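Local coordinates for RedY-like protein (Hahella chejuensis, PDB 2JDJ) that probably takes part in the biosynthesis of the red pigment prodigiosin, as a dimeric member of the dimeric alpha-beta barrel clan, at residues Ile59-Thr62 with Asp63-Ala66. Sequence-based numbering, arbitrary orientation.
Sequences IKIT and DRAA
With chi1 at 54°, I61 tucks CG1 between its own backbone N and carbonyl carbon, and the extended second torsion then carries CD1 to R64; T62 turns OG1 into the equivalent place (chi1 49°), facing the first turn of the helix. The I61 methyl CD1 rests against the backbone of R64, 3.7 Å from R64 CA, and lies 4.0 Å from R64 CD, the last methylene of a side chain bent at chi2 and chi3. Beyond that apolar stem, the R64 guanidinium forms salt bridges with D68 and E92. On the T62 side, OG1 approaches the methyl of A66, with 3.4 Å between T62 OG1 and A66 CB. Between them D63 is the N-cap of helix 64-71: its OD1 accepts the amide of A66 at 2.8 Å from A66 N, the donor standing 37° out of the carboxylate plane. Were D63 an alanine, the A66 amide would probably lose this acceptor and the start of the helix would be less firmly fixed. The turn thus passes the chain from strand 55-61 of the antiparallel sheet into the helix, pairing an apolar contact of I61 with a carboxylate cap whose negative charge is likely to be favoured by the helix N-terminus.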
ATOM      1  N   ILE A  59      -3.834   2.199   4.051  1.00 23.19           N
ATOM      2  CA  ILE A  59      -4.078   2.742   5.382  1.00 25.18           C
ATOM      3  C   ILE A  59      -3.001   2.228   6.318  1.00 26.59           C
ATOM      4  O   ILE A  59      -2.911   1.014   6.561  1.00 26.75           O
ATOM      5  CB  ILE A  59      -5.442   2.305   5.976  1.00 25.20           C
ATOM      6  CG1 ILE A  59      -6.556   2.330   4.925  1.00 24.13           C
ATOM      7  CG2 ILE A  59      -5.771   3.160   7.195  1.00 24.98           C
ATOM      8  CD1 ILE A  59      -7.798   1.566   5.333  1.00 24.45           C
ATOM      9  N   LYS A  60      -2.182   3.141   6.825  1.00 27.93           N
ATOM     10  CA  LYS A  60      -1.179   2.803   7.834  1.00 29.53           C
ATOM     11  C   LYS A  60      -1.765   3.129   9.212  1.00 29.97           C
ATOM     12  O   LYS A  60      -2.219   4.260   9.449  1.00 29.14           O
ATOM     13  CB  LYS A  60       0.135   3.558   7.581  1.00 29.20           C
ATOM     14  CG  LYS A  60       1.253   3.190   8.547  1.00 31.28           C
ATOM     15  CD  LYS A  60       2.596   3.854   8.209  1.00 31.53           C
ATOM     16  CE  LYS A  60       3.548   2.885   7.504  1.00 33.98           C
ATOM     17  NZ  LYS A  60       4.926   3.424   7.379  1.00 37.52           N
ATOM     18  N   ILE A  61      -1.777   2.127  10.100  1.00 30.15           N
ATOM     19  CA  ILE A  61      -2.391   2.255  11.431  1.00 30.18           C
ATOM     20  C   ILE A  61      -1.448   1.840  12.554  1.00 30.80           C
ATOM     21  O   ILE A  61      -0.515   1.046  12.347  1.00 30.99           O
ATOM     22  CB  ILE A  61      -3.694   1.426  11.574  1.00 30.60           C
ATOM     23  CG1 ILE A  61      -3.444  -0.043  11.195  1.00 29.08           C
ATOM     24  CG2 ILE A  61      -4.865   2.049  10.760  1.00 29.68           C
ATOM     25  CD1 ILE A  61      -4.669  -0.954  11.366  1.00 29.41           C
ATOM     26  N   THR A  62      -1.708   2.380  13.741  1.00 31.15           N
ATOM     27  CA  THR A  62      -0.904   2.111  14.929  1.00 32.34           C
ATOM     28  C   THR A  62      -0.968   0.626  15.247  1.00 32.71           C
ATOM     29  O   THR A  62       0.065  -0.052  15.346  1.00 33.58           O
ATOM     30  CB  THR A  62      -1.405   2.936  16.127  1.00 32.46           C
ATOM     31  OG1 THR A  62      -2.832   2.788  16.244  1.00 31.86           O
ATOM     32  CG2 THR A  62      -1.068   4.412  15.916  1.00 32.14           C
ATOM     33  N   ASP A  63      -2.187   0.129  15.378  1.00 33.06           N
ATOM     34  CA  ASP A  63      -2.446  -1.307  15.447  1.00 34.19           C
ATOM     35  C   ASP A  63      -3.894  -1.551  15.088  1.00 34.04           C
ATOM     36  O   ASP A  63      -4.732  -0.636  15.176  1.00 34.13           O
ATOM     37  CB  ASP A  63      -2.148  -1.870  16.836  1.00 34.83           C
ATOM     38  CG  ASP A  63      -2.922  -1.162  17.916  1.00 35.72           C
ATOM     39  OD1 ASP A  63      -4.112  -1.476  18.080  1.00 36.55           O
ATOM     40  OD2 ASP A  63      -2.341  -0.275  18.589  1.00 38.36           O
ATOM     41  N   ARG A  64      -4.176  -2.790  14.691  1.00 33.89           N
ATOM     42  CA  ARG A  64      -5.505  -3.207  14.240  1.00 34.02           C
ATOM     43  C   ARG A  64      -6.570  -2.999  15.299  1.00 33.62           C
ATOM     44  O   ARG A  64      -7.730  -2.702  14.989  1.00 33.25           O
ATOM     45  CB  ARG A  64      -5.488  -4.686  13.808  1.00 34.17           C
ATOM     46  CG  ARG A  64      -6.708  -5.127  13.019  1.00 34.70           C
ATOM     47  CD  ARG A  64      -6.934  -4.241  11.806  1.00 36.67           C
ATOM     48  NE  ARG A  64      -7.272  -5.004  10.603  1.00 38.99           N
ATOM     49  CZ  ARG A  64      -8.494  -5.117  10.096  1.00 39.17           C
ATOM     50  NH1 ARG A  64      -9.532  -4.523  10.676  1.00 38.62           N
ATOM     51  NH2 ARG A  64      -8.671  -5.824   8.989  1.00 41.35           N
ATOM     52  N   ALA A  65      -6.172  -3.176  16.555  1.00 33.64           N
ATOM     53  CA  ALA A  65      -7.080  -2.976  17.683  1.00 34.04           C
ATOM     54  C   ALA A  65      -7.616  -1.530  17.714  1.00 34.09           C
ATOM     55  O   ALA A  65      -8.832  -1.298  17.833  1.00 33.92           O
ATOM     56  CB  ALA A  65      -6.365  -3.340  18.993  1.00 34.00           C
ATOM     57  N   ALA A  66      -6.703  -0.568  17.596  1.00 34.30           N
ATOM     58  CA  ALA A  66      -7.066   0.858  17.589  1.00 34.57           C
ATOM     59  C   ALA A  66      -7.961   1.196  16.385  1.00 34.61           C
ATOM     60  O   ALA A  66      -8.964   1.886  16.528  1.00 34.46           O
ATOM     61  CB  ALA A  66      -5.814   1.726  17.597  1.00 34.17           C
TER